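Local coordinates for protein putative adenosine kinase (Schistosoma mansoni, PDB 3VAS) that binds adenosine and probably transfers a phosphate from ATP to it, giving AMP, as an adenosine kinase of the ribokinase (pfkB) family, at residues H166-H171 with M196-K201; E229-S234 with R263-L268. One frame throughout, in Å; residues are numbered along the deposited sequence.

Interaction 1: residues H166-H171 with M196-K201; sequences HIEQPH and MLKIAK
Glu168 and Lys198 form a surface salt bridge between helical elements of the ribokinase-like alpha/beta fold, tying the short link between helices 164-167 and 170-178 to helix 189-205. The two side chains, both extended beyond CG, cross obliquely. Lys198 runs its chain across to the acid, its CG swung opposite the backbone N (chi1 -159°). Its NZ lies 3.1 Å from Glu168 OE2 and 3.4 Å from Glu168 CG, so the ammonium sits at the CG side of OE2, a little off the carboxylate plane, and the hydrogen bond within the pair is weak. Lys198 CE adds a contact of 3.3 Å with Glu168 OE2. The ammonium has a second partner in the ring of Trp173, a cation-pi interaction, so the lysine probably shares its charge between carboxylate and aromatic ring. Trp173 also touches Ile167 and Ile199, and both isoleucines rest on Met30 of strand 27-40; the polar pair therefore lies at the margin of an apolar layer. One residue on, at the N-cap position of helix 170-178, Gln169 folds back over the link: its NE2 reaches a lone pair of His166 O at 3.2 Å, nearly straight at 169°.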
loop_
_atom_site.group_PDB
_atom_site.type_symbol
_atom_site.label_atom_id
_atom_site.label_comp_id
_atom_site.label_asym_id
_atom_site.label_seq_id
_atom_site.Cartn_x
_atom_site.Cartn_y
_atom_site.Cartn_z
ATOM N N HIS A 166 -14.723 -15.799 -1.886
ATOM C CA HIS A 166 -15.455 -14.542 -1.793
ATOM C C HIS A 166 -15.198 -13.694 -3.027
ATOM O O HIS A 166 -16.100 -13.047 -3.554
ATOM C CB HIS A 166 -15.047 -13.774 -0.540
ATOM C CG HIS A 166 -15.529 -12.359 -0.523
ATOM N ND1 HIS A 166 -16.827 -12.018 -0.207
ATOM C CD2 HIS A 166 -14.889 -11.197 -0.799
ATOM C CE1 HIS A 166 -16.965 -10.706 -0.281
ATOM N NE2 HIS A 166 -15.805 -10.184 -0.640
ATOM N N ILE A 167 -13.952 -13.714 -3.484
ATOM C CA ILE A 167 -13.534 -12.970 -4.663
ATOM C C ILE A 167 -14.200 -13.506 -5.933
ATOM O O ILE A 167 -14.498 -12.747 -6.855
ATOM C CB ILE A 167 -11.997 -13.003 -4.798
ATOM C CG1 ILE A 167 -11.358 -12.274 -3.611
ATOM C CG2 ILE A 167 -11.541 -12.381 -6.104
ATOM C CD1 ILE A 167 -9.859 -12.461 -3.511
ATOM N N GLU A 168 -14.459 -14.809 -5.966
ATOM C CA GLU A 168 -14.998 -15.443 -7.167
ATOM C C GLU A 168 -16.522 -15.427 -7.256
ATOM O O GLU A 168 -17.093 -15.931 -8.225
ATOM C CB GLU A 168 -14.469 -16.872 -7.312
ATOM C CG GLU A 168 -12.997 -16.946 -7.687
ATOM C CD GLU A 168 -12.512 -18.368 -7.890
ATOM O OE1 GLU A 168 -13.008 -19.281 -7.191
ATOM O OE2 GLU A 168 -11.636 -18.573 -8.756
ATOM N N GLN A 169 -17.182 -14.857 -6.252
ATOM C CA GLN A 169 -18.626 -14.652 -6.329
ATOM C C GLN A 169 -18.917 -13.782 -7.542
ATOM O O GLN A 169 -18.204 -12.812 -7.784
ATOM C CB GLN A 169 -19.141 -13.952 -5.077
ATOM C CG GLN A 169 -19.236 -14.825 -3.852
ATOM C CD GLN A 169 -19.786 -14.064 -2.668
ATOM O OE1 GLN A 169 -20.934 -14.258 -2.273
ATOM N NE2 GLN A 169 -18.974 -13.179 -2.103
ATOM N N PRO A 170 -19.952 -14.136 -8.318
ATOM C CA PRO A 170 -20.310 -13.376 -9.523
ATOM C C PRO A 170 -20.395 -11.863 -9.294
ATOM O O PRO A 170 -19.939 -11.101 -10.149
ATOM C CB PRO A 170 -21.678 -13.947 -9.890
ATOM C CG PRO A 170 -21.599 -15.370 -9.437
ATOM C CD PRO A 170 -20.782 -15.346 -8.165
ATOM N N HIS A 171 -20.936 -11.436 -8.157
ATOM C CA HIS A 171 -21.139 -10.007 -7.913
ATOM C C HIS A 171 -19.867 -9.291 -7.469
ATOM O O HIS A 171 -19.822 -8.062 -7.445
ATOM C CB HIS A 171 -22.276 -9.762 -6.912
ATOM C CG HIS A 171 -21.937 -10.126 -5.499
ATOM N ND1 HIS A 171 -22.106 -11.398 -4.995
ATOM C CD2 HIS A 171 -21.453 -9.380 -4.477
ATOM C CE1 HIS A 171 -21.736 -11.423 -3.728
ATOM N NE2 HIS A 171 -21.333 -10.211 -3.389
ATOM N N MET A 196 -4.897 -12.625 -5.084
ATOM C CA MET A 196 -4.121 -11.603 -5.774
ATOM C C MET A 196 -3.405 -12.187 -6.990
ATOM O O MET A 196 -3.230 -11.506 -7.995
ATOM C CB MET A 196 -3.162 -10.878 -4.821
ATOM C CG MET A 196 -2.031 -11.713 -4.286
ATOM S SD MET A 196 -1.147 -10.850 -2.967
ATOM C CE MET A 196 -0.376 -9.513 -3.866
ATOM N N LEU A 197 -3.025 -13.458 -6.908
ATOM C CA LEU A 197 -2.412 -14.142 -8.046
ATOM C C LEU A 197 -3.423 -14.320 -9.175
ATOM O O LEU A 197 -3.103 -14.116 -10.347
ATOM C CB LEU A 197 -1.848 -15.505 -7.628
ATOM C CG LEU A 197 -1.072 -16.252 -8.716
ATOM C CD1 LEU A 197 0.039 -15.378 -9.283
ATOM C CD2 LEU A 197 -0.498 -17.558 -8.186
ATOM N N LYS A 198 -4.644 -14.704 -8.815
ATOM C CA LYS A 198 -5.703 -14.877 -9.798
ATOM C C LYS A 198 -5.993 -13.563 -10.522
ATOM O O LYS A 198 -6.111 -13.539 -11.744
ATOM C CB LYS A 198 -6.983 -15.405 -9.146
ATOM C CG LYS A 198 -7.915 -16.080 -10.142
ATOM C CD LYS A 198 -9.380 -15.969 -9.743
ATOM C CE LYS A 198 -10.277 -16.481 -10.873
ATOM N NZ LYS A 198 -11.707 -16.100 -10.704
ATOM N N ILE A 199 -6.103 -12.473 -9.766
ATOM C CA ILE A 199 -6.365 -11.166 -10.363
ATOM C C ILE A 199 -5.199 -10.719 -11.246
ATOM O O ILE A 199 -5.408 -10.171 -12.323
ATOM C CB ILE A 199 -6.668 -10.097 -9.292
ATOM C CG1 ILE A 199 -8.009 -10.396 -8.622
ATOM C CG2 ILE A 199 -6.696 -8.703 -9.912
ATOM C CD1 ILE A 199 -8.350 -9.459 -7.483
ATOM N N ALA A 200 -3.975 -10.977 -10.794
ATOM C CA ALA A 200 -2.784 -10.629 -11.563
ATOM C C ALA A 200 -2.747 -11.336 -12.922
ATOM O O ALA A 200 -2.413 -10.728 -13.938
ATOM C CB ALA A 200 -1.522 -10.936 -10.764
ATOM N N LYS A 201 -3.091 -12.620 -12.934
ATOM C CA LYS A 201 -3.155 -13.377 -14.181
ATOM C C LYS A 201 -4.249 -12.844 -15.105
ATOM O O LYS A 201 -4.058 -12.772 -16.319
ATOM C CB LYS A 201 -3.372 -14.867 -13.909
ATOM C CG LYS A 201 -2.200 -15.534 -13.224
ATOM C CD LYS A 201 -2.497 -16.978 -12.888
ATOM C CE LYS A 201 -1.310 -17.618 -12.193
ATOM N NZ LYS A 201 -1.653 -18.966 -11.668
#

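Interaction 2: residues E229-S234 with R263-L268; sequences EMISYS and RYIADL
Met230 O is gripped from opposite faces of its carbonyl plane by Ser234 OG at 2.7 Å and Tyr233 N at 2.9 Å, two bonds that hold the chain on either side of Ile231, the residue that meets Ile265 and Leu268. The serine hydroxyl stands 53° above that plane, off the lone pairs. Two residues earlier, Ser232 OG donates to Glu229 O at 2.6 Å, much nearer the carbonyl plane. From Ile231 to Ser234 the chain makes a type I turn, closed by Ser234 N on Ile231 O. Across the contact everything is apolar. Ile231 crosses both partners at about a right angle and uses two branches. Its CD1 lies 3.8 Å from Ile265 CG2, a methyl that also touches Ile231 CG2. With chi1 at -68°, CG1 lies beside the backbone N and CG2 opposite it, and Ile231 CG2 meets Leu268 CD1 at 3.8 Å. Tyr247 of helix 241-250 touches all three residues. Behind them, Arg263 NH1 makes an intrahelical salt bridge to Asp267 OD1, syn but well out of the carboxylate plane. The Ile231 cluster packs helix 224-231 against helix 257-267 and the residue after it, as flanking helices pack in ribokinase-like alpha/beta domains.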
loop_
_atom_site.group_PDB
_atom_site.type_symbol
_atom_site.label_atom_id
_atom_site.label_comp_id
_atom_site.label_asym_id
_atom_site.label_seq_id
_atom_site.Cartn_x
_atom_site.Cartn_y
_atom_site.Cartn_z
ATOM N N GLU A 229 7.017 -13.481 -8.107
ATOM C CA GLU A 229 5.935 -13.944 -8.960
ATOM C C GLU A 229 4.991 -12.789 -9.294
ATOM O O GLU A 229 4.582 -12.628 -10.444
ATOM C CB GLU A 229 5.171 -15.109 -8.333
ATOM C CG GLU A 229 4.089 -15.655 -9.252
ATOM C CD GLU A 229 3.575 -17.023 -8.832
ATOM O OE1 GLU A 229 3.415 -17.269 -7.617
ATOM O OE2 GLU A 229 3.329 -17.857 -9.728
ATOM N N MET A 230 4.657 -11.985 -8.287
ATOM C CA MET A 230 3.807 -10.814 -8.491
ATOM C C MET A 230 4.435 -9.807 -9.463
ATOM O O MET A 230 3.759 -9.294 -10.353
ATOM C CB MET A 230 3.474 -10.141 -7.157
ATOM C CG MET A 230 2.562 -10.971 -6.258
ATOM S SD MET A 230 1.042 -11.483 -7.085
ATOM C CE MET A 230 0.274 -9.907 -7.372
ATOM N N ILE A 231 5.726 -9.534 -9.290
ATOM C CA ILE A 231 6.437 -8.640 -10.195
ATOM C C ILE A 231 6.269 -9.097 -11.646
ATOM O O ILE A 231 6.108 -8.270 -12.549
ATOM C CB ILE A 231 7.934 -8.520 -9.825
ATOM C CG1 ILE A 231 8.089 -7.794 -8.484
ATOM C CG2 ILE A 231 8.703 -7.778 -10.901
ATOM C CD1 ILE A 231 9.523 -7.671 -8.012
ATOM N N SER A 232 6.249 -10.413 -11.863
ATOM C CA SER A 232 6.169 -10.944 -13.227
ATOM C C SER A 232 4.814 -10.692 -13.910
ATOM O O SER A 232 4.677 -10.915 -15.114
ATOM C CB SER A 232 6.577 -12.431 -13.287
ATOM O OG SER A 232 5.559 -13.295 -12.804
ATOM N N TYR A 233 3.829 -10.215 -13.150
ATOM C CA TYR A 233 2.542 -9.810 -13.724
ATOM C C TYR A 233 2.317 -8.302 -13.594
ATOM O O TYR A 233 1.302 -7.775 -14.054
ATOM C CB TYR A 233 1.377 -10.545 -13.049
ATOM C CG TYR A 233 1.392 -12.052 -13.213
ATOM C CD1 TYR A 233 2.057 -12.863 -12.300
ATOM C CD2 TYR A 233 0.733 -12.662 -14.273
ATOM C CE1 TYR A 233 2.072 -14.238 -12.441
ATOM C CE2 TYR A 233 0.742 -14.037 -14.424
ATOM C CZ TYR A 233 1.414 -14.823 -13.504
ATOM O OH TYR A 233 1.433 -16.192 -13.644
ATOM N N SER A 234 3.261 -7.610 -12.962
ATOM C CA SER A 234 3.083 -6.194 -12.655
ATOM C C SER A 234 3.605 -5.295 -13.766
ATOM O O SER A 234 4.718 -5.483 -14.252
ATOM C CB SER A 234 3.779 -5.842 -11.342
ATOM O OG SER A 234 3.274 -6.622 -10.276
ATOM N N ARG A 263 16.927 -1.843 -11.555
ATOM C CA ARG A 263 17.243 -2.453 -12.842
ATOM C C ARG A 263 16.761 -3.904 -12.898
ATOM O O ARG A 263 16.136 -4.329 -13.872
ATOM C CB ARG A 263 18.755 -2.369 -13.089
ATOM C CG ARG A 263 19.289 -3.149 -14.289
ATOM C CD ARG A 263 18.617 -2.741 -15.590
ATOM N NE ARG A 263 18.512 -1.297 -15.744
ATOM C CZ ARG A 263 17.467 -0.681 -16.289
ATOM N NH1 ARG A 263 16.432 -1.383 -16.731
ATOM N NH2 ARG A 263 17.456 0.641 -16.387
ATOM N N TYR A 264 17.047 -4.654 -11.841
ATOM C CA TYR A 264 16.680 -6.064 -11.775
ATOM C C TYR A 264 15.168 -6.271 -11.856
ATOM O O TYR A 264 14.691 -7.111 -12.619
ATOM C CB TYR A 264 17.235 -6.694 -10.497
ATOM C CG TYR A 264 17.015 -8.185 -10.389
ATOM C CD1 TYR A 264 17.984 -9.083 -10.830
ATOM C CD2 TYR A 264 15.847 -8.696 -9.833
ATOM C CE1 TYR A 264 17.790 -10.453 -10.722
ATOM C CE2 TYR A 264 15.643 -10.059 -9.725
ATOM C CZ TYR A 264 16.618 -10.934 -10.167
ATOM O OH TYR A 264 16.415 -12.290 -10.059
ATOM N N ILE A 265 14.420 -5.509 -11.065
ATOM C CA ILE A 265 12.964 -5.626 -11.042
ATOM C C ILE A 265 12.350 -5.236 -12.386
ATOM O O ILE A 265 11.427 -5.888 -12.874
ATOM C CB ILE A 265 12.347 -4.776 -9.910
ATOM C CG1 ILE A 265 12.744 -5.347 -8.546
ATOM C CG2 ILE A 265 10.825 -4.716 -10.042
ATOM C CD1 ILE A 265 12.080 -4.638 -7.375
ATOM N N ALA A 266 12.875 -4.173 -12.983
ATOM C CA ALA A 266 12.405 -3.708 -14.284
ATOM C C ALA A 266 12.619 -4.748 -15.381
ATOM O O ALA A 266 11.817 -4.852 -16.309
ATOM C CB ALA A 266 13.101 -2.400 -14.658
ATOM N N ASP A 267 13.700 -5.514 -15.269
ATOM C CA ASP A 267 14.088 -6.436 -16.333
ATOM C C ASP A 267 13.578 -7.866 -16.166
ATOM O O ASP A 267 13.758 -8.688 -17.062
ATOM C CB ASP A 267 15.611 -6.457 -16.508
ATOM C CG ASP A 267 16.155 -5.150 -17.042
ATOM O OD1 ASP A 267 15.352 -4.263 -17.404
ATOM O OD2 ASP A 267 17.392 -5.019 -17.117
ATOM N N LEU A 268 12.958 -8.172 -15.029
ATOM C CA LEU A 268 12.418 -9.513 -14.815
ATOM C C LEU A 268 11.413 -9.831 -15.908
ATOM O O LEU A 268 10.581 -8.988 -16.245
ATOM C CB LEU A 268 11.745 -9.636 -13.444
ATOM C CG LEU A 268 12.612 -10.009 -12.242
ATOM C CD1 LEU A 268 11.793 -9.940 -10.961
ATOM C CD2 LEU A 268 13.207 -11.402 -12.422
#

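The two contacts illustrate how one helical layer can be held by different means: interaction 1 by a charged pair at the surface, interaction 2 by buried methyl groups. Their centres lie about 21 Å apart, yet they adjoin, because helix 189-205 packs against helix 224-231 and the turn after it. Met196 CE lies 3.6 Å from Met230 CE, and Tyr233 lies against helix 189-205, its OH 3.4 Å from Lys201 CE and its CE1 3.9 Å from Leu197 CD1. In sequence the two pairs of segments do not overlap. The centres of interactions 1 and 2 lie about 19 and 17 Å from that of the chain, both away from the adenosine pocket.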